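Local atomic coordinates of NADH dehydrogenase, putative (Plasmodium falciparum, PDB entry 5JWC), a protein that probably oxidises NADH and passes the electrons through bound FAD to ubiquinone, as a type II NADH dehydrogenase of the malaria parasite. Residues 61-66 with 82-87; 70-75 with 160-165; 344-349 with 417-422; 428-433 with 451-456. One frame throughout, in Å; residues are numbered along the deposited sequence. Where two conformers were deposited one is given.

Interaction 1: residues 61-66 with 82-87; sequences NYFTFT and CTESIR. With FAD (flavin-adenine dinucleotide), chain C.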
# COMPACT_ATOMS: atom_id res chain seq x y z
N ASN A 61 -1.85 -12.72 8.81
CA ASN A 61 -1.84 -13.81 7.83
C ASN A 61 -0.69 -13.71 6.84
O ASN A 61 -0.69 -14.34 5.78
CB ASN A 61 -3.20 -13.91 7.12
CG ASN A 61 -3.37 -12.88 6.05
OD1 ASN A 61 -2.90 -11.75 6.18
ND2 ASN A 61 -4.03 -13.26 4.97
N TYR A 62 0.33 -12.94 7.21
CA TYR A 62 1.56 -12.89 6.44
C TYR A 62 2.76 -12.95 7.38
O TYR A 62 2.63 -12.63 8.55
CB TYR A 62 1.61 -11.61 5.57
CG TYR A 62 1.37 -10.36 6.38
CD1 TYR A 62 2.43 -9.65 6.94
CD2 TYR A 62 0.08 -9.90 6.62
CE1 TYR A 62 2.23 -8.52 7.68
CE2 TYR A 62 -0.14 -8.75 7.37
CZ TYR A 62 0.94 -8.07 7.91
OH TYR A 62 0.75 -6.94 8.67
N PHE A 63 3.91 -13.38 6.86
CA PHE A 63 5.19 -13.32 7.56
C PHE A 63 5.84 -11.98 7.23
O PHE A 63 5.77 -11.53 6.09
CB PHE A 63 6.09 -14.49 7.13
CG PHE A 63 7.58 -14.25 7.32
CD1 PHE A 63 8.19 -14.42 8.56
CD2 PHE A 63 8.38 -13.88 6.23
CE1 PHE A 63 9.57 -14.22 8.72
CE2 PHE A 63 9.75 -13.67 6.38
CZ PHE A 63 10.34 -13.85 7.63
N THR A 64 6.48 -11.35 8.22
CA THR A 64 7.18 -10.08 7.99
C THR A 64 8.69 -10.26 8.04
O THR A 64 9.23 -10.69 9.07
CB THR A 64 6.78 -9.03 9.04
OG1 THR A 64 5.37 -8.80 8.95
CG2 THR A 64 7.57 -7.70 8.83
N PHE A 65 9.35 -9.93 6.94
CA PHE A 65 10.81 -9.97 6.88
C PHE A 65 11.36 -8.73 7.60
O PHE A 65 11.77 -7.75 6.97
CB PHE A 65 11.29 -10.06 5.42
CG PHE A 65 12.72 -10.54 5.27
CD1 PHE A 65 13.01 -11.89 5.16
CD2 PHE A 65 13.77 -9.63 5.24
CE1 PHE A 65 14.33 -12.33 5.04
CE2 PHE A 65 15.09 -10.06 5.11
CZ PHE A 65 15.37 -11.42 5.01
N THR A 66 11.39 -8.79 8.94
CA THR A 66 11.69 -7.61 9.77
C THR A 66 13.01 -6.86 9.48
O THR A 66 13.04 -5.64 9.62
CB THR A 66 11.69 -8.00 11.27
OG1 THR A 66 12.51 -9.14 11.47
CG2 THR A 66 10.27 -8.35 11.72
N CYS A 82 9.10 -7.41 1.60
CA CYS A 82 9.16 -7.58 3.05
C CYS A 82 8.12 -8.53 3.65
O CYS A 82 8.05 -8.67 4.88
CB CYS A 82 8.99 -6.23 3.74
SG CYS A 82 10.19 -5.00 3.32
N THR A 83 7.29 -9.15 2.82
CA THR A 83 6.24 -10.03 3.33
C THR A 83 6.15 -11.34 2.57
O THR A 83 6.62 -11.45 1.43
CB THR A 83 4.83 -9.38 3.27
OG1 THR A 83 4.63 -8.86 1.96
CG2 THR A 83 4.68 -8.23 4.27
N GLU A 84 5.56 -12.34 3.22
CA GLU A 84 5.14 -13.57 2.56
C GLU A 84 3.74 -13.92 3.07
O GLU A 84 3.50 -13.90 4.28
CB GLU A 84 6.08 -14.74 2.86
CG GLU A 84 7.55 -14.50 2.56
CD GLU A 84 7.85 -14.51 1.07
OE1 GLU A 84 9.03 -14.36 0.69
OE2 GLU A 84 6.91 -14.66 0.27
N SER A 85 2.82 -14.24 2.17
CA SER A 85 1.50 -14.71 2.59
C SER A 85 1.58 -16.15 3.07
O SER A 85 2.06 -17.02 2.36
CB SER A 85 0.50 -14.61 1.43
OG SER A 85 0.13 -13.26 1.20
N ILE A 86 1.08 -16.41 4.27
CA ILE A 86 1.16 -17.75 4.84
C ILE A 86 0.53 -18.81 3.94
O ILE A 86 1.11 -19.87 3.72
CB ILE A 86 0.48 -17.80 6.21
CG1 ILE A 86 1.16 -16.82 7.17
CG2 ILE A 86 0.57 -19.23 6.77
CD1 ILE A 86 2.64 -17.06 7.35
N ARG A 87 -0.65 -18.52 3.39
CA ARG A 87 -1.36 -19.54 2.60
C ARG A 87 -0.59 -20.01 1.37
O ARG A 87 -0.85 -21.10 0.87
CB ARG A 87 -2.75 -19.05 2.19
CG ARG A 87 -3.64 -18.91 3.39
CD ARG A 87 -5.10 -18.73 3.04
NE ARG A 87 -5.89 -18.60 4.27
CZ ARG A 87 -6.26 -19.62 5.04
NH1 ARG A 87 -5.92 -20.88 4.73
NH2 ARG A 87 -6.97 -19.39 6.14
PA FAD C . 7.93 -12.43 15.42
O1A FAD C . 7.67 -11.00 15.80
O2A FAD C . 8.76 -12.58 14.19
O5B FAD C . 6.54 -13.22 15.24
C5B FAD C . 5.57 -13.26 16.27
C4B FAD C . 4.27 -13.71 15.62
O4B FAD C . 3.34 -14.03 16.63
C3B FAD C . 3.66 -12.60 14.77
O3B FAD C . 3.13 -13.17 13.60
C2B FAD C . 2.50 -12.11 15.61
O2B FAD C . 1.46 -11.62 14.80
C1B FAD C . 2.11 -13.41 16.30
N9A FAD C . 1.34 -13.27 17.54
C8A FAD C . 1.46 -12.29 18.50
N7A FAD C . 0.56 -12.57 19.47
C5A FAD C . -0.11 -13.69 19.15
C6A FAD C . -1.12 -14.39 19.80
N6A FAD C . -1.54 -14.01 21.00
N1A FAD C . -1.61 -15.54 19.22
C2A FAD C . -1.11 -15.98 18.01
N3A FAD C . -0.11 -15.28 17.37
C4A FAD C . 0.37 -14.14 17.93
N1 FAD C . 16.94 -9.93 13.86
C2 FAD C . 18.09 -10.32 13.25
O2 FAD C . 18.58 -11.41 13.52
N3 FAD C . 18.71 -9.51 12.30
C4 FAD C . 18.18 -8.30 11.95
O4 FAD C . 18.75 -7.61 11.10
C4X FAD C . 16.99 -7.89 12.56
N5 FAD C . 16.42 -6.68 12.24
C5X FAD C . 15.24 -6.30 12.86
C6 FAD C . 14.64 -5.10 12.52
C7 FAD C . 13.46 -4.69 13.13
C7M FAD C . 12.86 -3.36 12.74
C8 FAD C . 12.85 -5.50 14.07
C8M FAD C . 11.58 -5.08 14.74
C9 FAD C . 13.44 -6.72 14.41
C9A FAD C . 14.63 -7.13 13.80
N10 FAD C . 15.22 -8.34 14.13
C10 FAD C . 16.38 -8.72 13.51
C1' FAD C . 14.63 -9.23 15.18
C2' FAD C . 13.62 -10.23 14.69
O2' FAD C . 12.59 -9.56 14.03
C3' FAD C . 13.02 -10.90 15.92
O3' FAD C . 14.03 -11.43 16.75
C4' FAD C . 12.10 -11.99 15.42
O4' FAD C . 10.97 -11.34 14.90
C5' FAD C . 11.69 -12.97 16.50
O5' FAD C . 10.90 -13.97 15.89
P FAD C . 9.56 -14.49 16.61
O1P FAD C . 8.97 -15.62 15.80
O2P FAD C . 9.94 -14.85 18.02
O3P FAD C . 8.60 -13.19 16.67
O HOH W 1 -2.10 -15.93 3.95
O HOH W 2 -1.58 -12.70 2.95

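Interaction 2: residues 70-75 with 160-165; sequences PCLCSG and DALKIR. With 4W0 (5-fluoro-3-methyl-2-{4-[4-(trifluoromethoxy)benzyl]phenyl}quinolin-4(1H)-one), chain L.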
# COMPACT_ATOMS: atom_id res chain seq x y z
N PRO A 70 13.30 -0.96 7.99
CA PRO A 70 13.78 0.43 7.82
C PRO A 70 13.74 0.89 6.37
O PRO A 70 13.46 2.07 6.13
CB PRO A 70 15.22 0.36 8.33
CG PRO A 70 15.17 -0.73 9.39
CD PRO A 70 14.26 -1.77 8.76
N CYS A 71 13.99 -0.01 5.43
CA CYS A 71 13.92 0.32 4.00
C CYS A 71 12.53 0.74 3.56
O CYS A 71 12.36 1.50 2.61
CB CYS A 71 14.38 -0.86 3.16
SG CYS A 71 16.12 -1.20 3.32
N LEU A 72 11.53 0.23 4.26
CA LEU A 72 10.15 0.54 3.97
C LEU A 72 9.78 1.94 4.43
O LEU A 72 8.99 2.62 3.77
CB LEU A 72 9.25 -0.50 4.65
CG LEU A 72 7.96 -1.00 4.05
CD1 LEU A 72 8.10 -1.36 2.57
CD2 LEU A 72 7.49 -2.21 4.89
N CYS A 73 10.36 2.38 5.56
CA CYS A 73 10.13 3.74 6.07
C CYS A 73 10.48 4.83 5.06
O CYS A 73 9.83 5.87 5.02
CB CYS A 73 10.93 4.00 7.37
SG CYS A 73 10.47 2.97 8.76
N SER A 74 11.50 4.60 4.24
CA SER A 74 11.95 5.65 3.32
C SER A 74 11.44 5.39 1.92
O SER A 74 11.54 6.25 1.05
CB SER A 74 13.48 5.69 3.28
OG SER A 74 13.96 4.42 2.89
N GLY A 75 10.96 4.16 1.71
CA GLY A 75 10.51 3.72 0.41
C GLY A 75 11.61 3.11 -0.45
O GLY A 75 11.43 2.94 -1.65
N ASP A 160 3.53 -0.26 10.98
CA ASP A 160 4.31 0.76 11.67
C ASP A 160 5.18 1.54 10.69
O ASP A 160 5.22 2.77 10.71
CB ASP A 160 5.23 0.14 12.73
CG ASP A 160 4.49 -0.55 13.85
OD1 ASP A 160 3.29 -0.28 14.05
OD2 ASP A 160 5.13 -1.35 14.56
N ALA A 161 5.91 0.83 9.84
CA ALA A 161 6.84 1.48 8.93
C ALA A 161 6.11 2.37 7.93
O ALA A 161 6.57 3.47 7.61
CB ALA A 161 7.67 0.44 8.19
N LEU A 162 4.96 1.91 7.46
CA LEU A 162 4.19 2.68 6.49
C LEU A 162 3.57 3.96 7.09
O LEU A 162 3.43 4.97 6.41
CB LEU A 162 3.11 1.80 5.86
CG LEU A 162 3.75 0.60 5.15
CD1 LEU A 162 2.71 -0.30 4.61
CD2 LEU A 162 4.64 1.02 4.00
N LYS A 163 3.18 3.90 8.36
CA LYS A 163 2.63 5.07 9.02
C LYS A 163 3.71 6.11 9.25
O LYS A 163 3.47 7.32 9.14
CB LYS A 163 2.00 4.65 10.35
CG LYS A 163 0.69 3.95 10.15
CD LYS A 163 0.09 3.47 11.46
CE LYS A 163 -1.33 2.96 11.21
NZ LYS A 163 -2.10 3.97 10.42
N ILE A 164 4.91 5.64 9.56
CA ILE A 164 6.05 6.52 9.70
C ILE A 164 6.33 7.23 8.39
O ILE A 164 6.45 8.45 8.35
CB ILE A 164 7.29 5.73 10.16
CG1 ILE A 164 7.15 5.39 11.64
CG2 ILE A 164 8.55 6.54 9.90
CD1 ILE A 164 8.20 4.43 12.15
N ARG A 165 6.41 6.45 7.31
CA ARG A 165 6.60 7.01 5.98
C ARG A 165 5.51 8.02 5.63
O ARG A 165 5.80 9.13 5.17
CB ARG A 165 6.62 5.90 4.93
CG ARG A 165 6.83 6.39 3.51
CD ARG A 165 6.82 5.25 2.50
NE ARG A 165 6.78 5.77 1.13
CZ ARG A 165 5.67 6.08 0.48
NH1 ARG A 165 4.48 5.91 1.06
NH2 ARG A 165 5.74 6.56 -0.77
C1 4W0 L . 7.19 1.93 0.90
C2 4W0 L . 5.83 2.29 0.87
C3 4W0 L . 5.19 2.38 -0.38
C4 4W0 L . 5.86 2.10 -1.59
C5 4W0 L . 7.21 1.74 -1.54
C6 4W0 L . 7.86 1.64 -0.31
O1 4W0 L . -5.63 7.98 0.23
C7 4W0 L . 5.14 2.19 -2.92
C8 4W0 L . 3.74 2.56 -2.94
C9 4W0 L . 3.08 2.85 -1.64
C10 4W0 L . 1.63 3.17 -1.50
C11 4W0 L . 0.80 2.15 -1.95
C12 4W0 L . -0.57 2.29 -1.86
C13 4W0 L . -1.07 3.42 -1.27
C14 4W0 L . -0.25 4.43 -0.77
C15 4W0 L . 1.12 4.29 -0.88
O2 4W0 L . 5.71 1.97 -3.97
N 4W0 L . 3.77 2.74 -0.40
C16 4W0 L . -2.57 3.43 -1.20
C17 4W0 L . -3.33 4.66 -0.84
C18 4W0 L . -3.26 5.80 -1.63
C19 4W0 L . -4.03 6.90 -1.28
C20 4W0 L . -4.85 6.86 -0.15
C21 4W0 L . -4.91 5.70 0.62
C22 4W0 L . -4.15 4.60 0.27
C23 4W0 L . 3.03 2.64 -4.28
F1 4W0 L . 7.85 1.48 -2.67
C24 4W0 L . -4.99 9.16 0.69
F2 4W0 L . -3.89 8.83 1.39
F3 4W0 L . -5.82 9.92 1.44
F4 4W0 L . -4.65 9.92 -0.37
O HOH W 3 9.27 6.60 -0.39

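Interaction 3: residues 344-349 with 417-422; sequences KKIQPK and YKSPTP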
# COMPACT_ATOMS: atom_id res chain seq x y z
N LYS A 344 10.76 -16.53 24.58
CA LYS A 344 11.33 -17.52 25.49
C LYS A 344 12.78 -17.22 25.88
O LYS A 344 13.49 -16.47 25.19
CB LYS A 344 11.24 -18.92 24.88
CG LYS A 344 12.12 -19.14 23.65
CD LYS A 344 13.48 -19.74 23.99
CE LYS A 344 14.36 -19.90 22.74
NZ LYS A 344 14.67 -18.58 22.07
N LYS A 345 13.21 -17.84 26.98
CA LYS A 345 14.62 -17.95 27.35
C LYS A 345 14.91 -19.42 27.69
O LYS A 345 14.05 -20.11 28.24
CB LYS A 345 14.95 -17.06 28.55
CG LYS A 345 15.10 -15.55 28.25
CD LYS A 345 16.03 -15.25 27.08
CE LYS A 345 15.94 -13.77 26.63
NZ LYS A 345 16.75 -13.47 25.37
N ILE A 346 16.09 -19.91 27.34
CA ILE A 346 16.47 -21.29 27.62
C ILE A 346 17.12 -21.41 29.01
O ILE A 346 18.02 -20.65 29.35
CB ILE A 346 17.46 -21.83 26.55
CG1 ILE A 346 16.82 -21.77 25.15
CG2 ILE A 346 17.90 -23.27 26.89
CD1 ILE A 346 17.69 -22.36 24.07
N GLN A 347 16.63 -22.36 29.82
CA GLN A 347 17.27 -22.71 31.08
C GLN A 347 17.68 -24.17 31.00
O GLN A 347 16.85 -25.06 31.19
CB GLN A 347 16.32 -22.47 32.27
CG GLN A 347 16.85 -23.07 33.58
CD GLN A 347 18.23 -22.52 33.98
OE1 GLN A 347 18.34 -21.36 34.38
NE2 GLN A 347 19.28 -23.34 33.83
N PRO A 348 18.95 -24.42 30.65
CA PRO A 348 19.36 -25.79 30.33
C PRO A 348 19.50 -26.66 31.56
O PRO A 348 19.56 -26.13 32.68
CB PRO A 348 20.71 -25.60 29.66
CG PRO A 348 21.24 -24.36 30.28
CD PRO A 348 20.06 -23.46 30.48
N LYS A 349 19.52 -27.97 31.34
CA LYS A 349 19.84 -28.93 32.37
C LYS A 349 21.17 -28.55 33.02
O LYS A 349 22.14 -28.27 32.32
CB LYS A 349 19.91 -30.34 31.78
CG LYS A 349 20.22 -31.43 32.80
CD LYS A 349 20.53 -32.74 32.10
CE LYS A 349 19.29 -33.34 31.47
NZ LYS A 349 19.59 -34.60 30.75
N TYR A 417 25.91 -19.48 31.30
CA TYR A 417 25.14 -19.73 30.08
C TYR A 417 24.26 -18.55 29.70
O TYR A 417 23.51 -18.03 30.51
CB TYR A 417 24.26 -20.97 30.23
CG TYR A 417 23.36 -21.19 29.02
CD1 TYR A 417 23.87 -21.71 27.84
CD2 TYR A 417 22.01 -20.83 29.06
CE1 TYR A 417 23.05 -21.90 26.72
CE2 TYR A 417 21.18 -21.02 27.94
CZ TYR A 417 21.72 -21.56 26.78
OH TYR A 417 20.93 -21.74 25.66
N LYS A 418 24.35 -18.12 28.45
CA LYS A 418 23.46 -17.07 27.96
C LYS A 418 22.51 -17.67 26.94
O LYS A 418 22.92 -18.39 26.02
CB LYS A 418 24.26 -15.88 27.39
CG LYS A 418 25.09 -15.20 28.49
CD LYS A 418 26.17 -14.27 27.97
CE LYS A 418 27.00 -13.74 29.16
NZ LYS A 418 27.58 -14.87 29.98
N SER A 419 21.23 -17.42 27.17
CA SER A 419 20.18 -17.85 26.25
C SER A 419 20.41 -17.22 24.87
O SER A 419 21.03 -16.16 24.77
CB SER A 419 18.81 -17.45 26.83
OG SER A 419 17.75 -18.17 26.24
N PRO A 420 19.89 -17.86 23.80
CA PRO A 420 20.04 -17.22 22.48
C PRO A 420 19.48 -15.79 22.49
O PRO A 420 18.41 -15.53 23.06
CB PRO A 420 19.23 -18.14 21.55
CG PRO A 420 19.28 -19.50 22.26
CD PRO A 420 19.24 -19.18 23.72
N THR A 421 20.21 -14.87 21.88
CA THR A 421 19.76 -13.48 21.77
C THR A 421 18.44 -13.41 20.98
O THR A 421 18.20 -14.26 20.13
CB THR A 421 20.82 -12.63 21.08
OG1 THR A 421 21.20 -13.28 19.86
CG2 THR A 421 22.07 -12.52 21.97
N PRO A 422 17.60 -12.40 21.27
CA PRO A 422 16.31 -12.30 20.56
C PRO A 422 16.47 -11.76 19.13
O PRO A 422 16.25 -10.57 18.88
CB PRO A 422 15.50 -11.33 21.42
CG PRO A 422 16.57 -10.42 22.05
CD PRO A 422 17.77 -11.34 22.28
O HOH W 4 16.34 -16.97 24.14

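Interaction 4: residues 428-433 with 451-456; sequences KQEAYY and PSFIEK. With TRT (fragment of triton X-100), chain J.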
# COMPACT_ATOMS: atom_id res chain seq x y z
N LYS A 428 14.98 -18.40 13.54
CA LYS A 428 15.02 -19.27 12.37
C LYS A 428 15.77 -20.58 12.65
O LYS A 428 15.32 -21.67 12.28
CB LYS A 428 15.66 -18.55 11.19
CG LYS A 428 15.62 -19.39 9.92
CD LYS A 428 16.28 -18.68 8.76
CE LYS A 428 16.06 -19.43 7.44
NZ LYS A 428 16.79 -18.76 6.32
N GLN A 429 16.92 -20.48 13.32
CA GLN A 429 17.67 -21.70 13.63
C GLN A 429 16.90 -22.61 14.60
O GLN A 429 16.97 -23.84 14.48
CB GLN A 429 19.05 -21.36 14.20
CG GLN A 429 19.98 -20.68 13.22
CD GLN A 429 21.33 -20.31 13.83
OE1 GLN A 429 21.84 -21.02 14.69
NE2 GLN A 429 21.90 -19.20 13.38
N GLU A 430 16.20 -22.02 15.57
CA GLU A 430 15.40 -22.80 16.52
C GLU A 430 14.26 -23.51 15.81
O GLU A 430 13.90 -24.65 16.15
CB GLU A 430 14.84 -21.91 17.64
CG GLU A 430 15.86 -21.41 18.66
CD GLU A 430 15.36 -20.20 19.45
OE1 GLU A 430 14.13 -19.98 19.51
OE2 GLU A 430 16.20 -19.45 20.01
N ALA A 431 13.65 -22.80 14.86
CA ALA A 431 12.56 -23.36 14.08
C ALA A 431 13.04 -24.54 13.26
O ALA A 431 12.32 -25.53 13.14
CB ALA A 431 11.93 -22.28 13.16
N TYR A 432 14.21 -24.43 12.64
CA TYR A 432 14.71 -25.52 11.82
C TYR A 432 15.12 -26.71 12.71
O TYR A 432 14.87 -27.87 12.36
CB TYR A 432 15.86 -25.07 10.92
CG TYR A 432 15.35 -24.27 9.73
CD1 TYR A 432 13.99 -24.31 9.39
CD2 TYR A 432 16.20 -23.51 8.93
CE1 TYR A 432 13.49 -23.60 8.30
CE2 TYR A 432 15.71 -22.80 7.83
CZ TYR A 432 14.34 -22.85 7.53
OH TYR A 432 13.82 -22.15 6.45
N TYR A 433 15.76 -26.41 13.84
CA TYR A 433 16.14 -27.44 14.81
C TYR A 433 14.91 -28.23 15.25
O TYR A 433 14.90 -29.46 15.20
CB TYR A 433 16.85 -26.81 16.03
CG TYR A 433 16.82 -27.66 17.28
CD1 TYR A 433 17.79 -28.64 17.51
CD2 TYR A 433 15.83 -27.48 18.24
CE1 TYR A 433 17.76 -29.42 18.68
CE2 TYR A 433 15.79 -28.26 19.39
CZ TYR A 433 16.76 -29.22 19.61
OH TYR A 433 16.70 -29.99 20.76
N PRO A 451 19.44 -34.15 20.38
CA PRO A 451 20.48 -33.25 20.92
C PRO A 451 19.92 -31.90 21.41
O PRO A 451 18.82 -31.49 21.01
CB PRO A 451 21.43 -33.05 19.74
CG PRO A 451 20.54 -33.22 18.52
CD PRO A 451 19.51 -34.26 18.91
N SER A 452 20.66 -31.20 22.27
CA SER A 452 20.19 -29.91 22.76
C SER A 452 20.33 -28.85 21.67
O SER A 452 21.09 -29.03 20.72
CB SER A 452 20.97 -29.47 24.00
OG SER A 452 22.33 -29.23 23.65
N PHE A 453 19.61 -27.74 21.80
CA PHE A 453 19.75 -26.68 20.81
C PHE A 453 20.97 -25.80 21.08
O PHE A 453 21.13 -25.25 22.17
CB PHE A 453 18.51 -25.79 20.75
CG PHE A 453 18.69 -24.61 19.84
CD1 PHE A 453 18.76 -24.78 18.47
CD2 PHE A 453 18.85 -23.33 20.36
CE1 PHE A 453 18.95 -23.69 17.61
CE2 PHE A 453 19.06 -22.24 19.52
CZ PHE A 453 19.10 -22.42 18.15
N ILE A 454 21.84 -25.67 20.08
CA ILE A 454 22.97 -24.74 20.15
C ILE A 454 23.00 -23.87 18.91
O ILE A 454 23.15 -24.37 17.80
CB ILE A 454 24.30 -25.48 20.28
CG1 ILE A 454 24.34 -26.30 21.56
CG2 ILE A 454 25.47 -24.49 20.27
CD1 ILE A 454 25.42 -27.33 21.55
N GLU A 455 22.85 -22.56 19.09
CA GLU A 455 22.78 -21.66 17.94
C GLU A 455 24.15 -21.34 17.36
O GLU A 455 25.17 -21.51 18.02
CB GLU A 455 22.07 -20.35 18.32
CG GLU A 455 22.90 -19.42 19.21
CD GLU A 455 22.74 -19.73 20.70
OE1 GLU A 455 22.54 -20.91 21.06
OE2 GLU A 455 22.80 -18.78 21.51
N LYS A 456 24.17 -20.89 16.11
CA LYS A 456 25.40 -20.50 15.46
C LYS A 456 25.35 -19.03 15.03
O LYS A 456 24.47 -18.61 14.26
CB LYS A 456 25.68 -21.40 14.25
CG LYS A 456 26.87 -20.94 13.41
CD LYS A 456 27.34 -22.00 12.42
CE LYS A 456 28.42 -21.46 11.47
NZ LYS A 456 29.80 -21.86 11.89
C25 TRT J . 18.70 -16.30 8.50
O24 TRT J . 17.97 -15.12 8.43
C23 TRT J . 18.03 -14.41 9.67
C22 TRT J . 18.09 -12.95 9.39
O21 TRT J . 19.47 -12.53 9.25
C20 TRT J . 19.57 -11.19 8.80
C19 TRT J . 20.97 -10.65 9.03
O18 TRT J . 21.99 -11.30 8.24
C17 TRT J . 23.29 -11.03 8.73
C16 TRT J . 24.34 -11.77 7.85
O15 TRT J . 24.47 -13.18 8.23
C12 TRT J . 24.73 -13.90 7.02
C13 TRT J . 25.82 -13.47 6.21
C14 TRT J . 26.09 -14.12 5.00
C11 TRT J . 23.90 -14.94 6.61
C10 TRT J . 24.17 -15.60 5.38
C9 TRT J . 25.26 -15.19 4.58
C6 TRT J . 25.54 -15.90 3.25
C8 TRT J . 26.42 -17.15 3.47
C7 TRT J . 24.19 -16.37 2.71
C5 TRT J . 26.05 -14.81 2.21
C1 TRT J . 27.52 -14.74 1.60
C2 TRT J . 28.65 -14.75 2.64
C4 TRT J . 27.70 -15.81 0.51
C3 TRT J . 27.64 -13.40 0.88

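Interaction 1: residues 61-66 with 82-87
Phe63 and Glu84 form the central, hydrogen-bonded pair of an antiparallel arrangement in which the axes of strands 62-64 and 83-85 approach to 4.4 Å at 161°, with Tyr62-Ser85 and Thr64-Thr83 as the non-hydrogen-bonded pairs beside it. Phe63 N reaches Glu84 O at 2.7 Å, and Glu84 N returns to Phe63 O at 3.0 Å. Beyond the strands, Phe65 N bonds to Cys82 O and Ile86 N to Asn61 O, which also accepts from a water that in turn accepts from Arg87 N. On the Phe63 face, Glu84 CG lies at the ring edge, 3.8 Å from Phe63 CD2. A bend at chi2 (-74°) then carries the Glu84 carboxylate off to Ser501 and Ser498. This two-stranded sheet, with helices 69-74 and 79-82 between its strands, belongs to the pyridine nucleotide-disulphide oxidoreductase part of the chain. On the Thr64 face, Tyr62 CD1 meets Thr83 CG2 at 3.8 Å, the side chains meeting at a slant; Tyr62 also touches a bound quinolone inhibitor and Ile520 of the second subunit. Phe65 centres an inverse gamma turn, after which Thr66 OG1 hydrogen-bonds the FAD ribityl O2' at 2.6 Å.

Interaction 2: residues 70-75 with 160-165
Ala161 is the small bump of this contact: its CB enters the hollow between Leu72 and Cys73, 4.0 Å from Leu72 CB and 3.8 Å from Cys73 SG. Such a short side chain suits the close approach of the helices, whose axes come within 7.9 Å at an angle of 30°. Around this centre Cys73 SG also touches the CG2 branch of Ile164, at 4.2 Å, while Leu72 and Leu162 cross at a slant, CG of Leu72 being 3.9 Å from CD2 of Leu162. No hydrogen bond spans the two segments directly, so shape does most of the work.

The long ridge is Arg165. With CG anti to the backbone N (chi1 -180°) and the chain extended as far as NE, it runs along the end of helix 69-74, its CB 3.2 Å from Cys73 O and its CD passing Leu72 O. The guanidinium lies with one face over the quinolone of the inhibitor, C2 of the ligand being 3.4 Å above its plane. At the edge, in plane, a water accepts from NE and donates to Ser74 O, tying the two helices together; NH2 bonds to the carbonyls of Pro518 and Ile520. These bonds hold the flat group in its orientation. Gly75, with positive phi and no side chain, brings its CA to 3.4 Å from C6 of the quinolone, and Leu162 CD2 packs on C2. Two helices thus wall an inhibitor pocket to which the second subunit contributes Asn80, hydrogen-bonded to the ligand, a binding site at the dimer interface.

Interaction 3: residues 344-349 with 417-422
A mixed contact of one hydrogen bond and proline-rich packing joins Ile346, at the end of strand 344-346, to Ser419 in the loop between helices 403-416 and 424-440. Ile346 N donates to Ser419 OG at 2.6 Å, and the N-H...O angle of 172° makes the bond almost straight. Ser419 OG is trans to its own backbone N (chi1 -162°), which turns it to the strand, and the same oxygen is 2.8 Å from a water that accepts from Lys344 NZ. Lys345 lies alongside, CD at 3.5 Å from Ser419 OG. Strand 344-346 pairs in parallel with strand 321-323 through the Lys345 and Gln347 backbones, forming a two-stranded sheet; the 417-422 loop packs on this strand through Ser419 and Pro420. The Tyr417 ring presents one face to Pro348, whose CG sits 4.0 Å from the ring centroid and 20° off the normal, a CH-pi contact. At its edge, near the ring plane, is Ile346 O, 3.5 Å from Tyr417 CE2. Ile346 fills the space between Tyr417 and Pro420: CB faces Tyr417 OH, and CD1 meets Pro420 CD at 3.6 Å with the side chains crossing at about a right angle. Further along the loop, Pro422 O makes a weak hydrogen bond to FAD O3'.

Interaction 4: residues 428-433 with 451-456
The Phe453 ring is covered on both faces: Glu430 CG makes a CH-pi contact on one, 3.7 Å from the centroid, and the backbone N of Glu455 lies over the rim of the other. Its edge points at the face of Tyr433 in an edge-to-face pair, centroids 5.4 Å apart and planes at 60°. The same Tyr433 face carries Phe453 CB, 3.9 Å from the ring centroid and just 10° off the normal, so both the root and the rim of the phenylalanine rest on the tyrosine. At the edge of Tyr433, in plane, is Pro451 O, which accepts from Tyr433 OH at 2.6 Å, nearly along the C=O axis.

The third flat group is the amide of Gln429. OE1 takes the Lys456 N-H on a lone pair at 2.7 Å, and NE2 donates to Lys456 O at 2.8 Å with an N-H...O angle of 171°. Two nearly straight bonds in the amide plane fix its rotation, and the side chain imitates a backbone pairing with one residue. Gln429, Glu430 and Tyr433 share one side of helix 424-440, against which the irregular chain 451-456 is laid on its way to strand 460-465. The chain is thereby held at both ends by hydrogen bonds, with Phe453 buried between. The Glu430 carboxylate, nearly perpendicular to the phenyl plane, leaves the ring for Gly341 N. On the same helix, Lys428 puts CD 3.4 Å from C25 of a bound Triton X-100 fragment.

In the fold
Interactions 1 and 2 are the buried pair, their centres 16 Å apart, joined by packing of Cys82 SG on Leu72 CD2 and by the direct succession of strand 62-64 and helix 69-74. Backbone hydrogen bonds dominate interaction 1, whereas interaction 2 rests on apolar fit and an arginine laid over an inhibitor. Interactions 3 and 4, partly buried, share one side of the chain's centre and touch: Lys344 NZ forms a salt bridge with Glu430 OE2 at 2.7 Å, and Pro420 packs on Phe453. Both attach irregular chain to regular elements, using side-chain-to-backbone bonds and aromatic faces. Interactions 1 and 3 each contribute a residue to the FAD pocket, Thr66 and Pro422, although their centres lie about 26 Å apart.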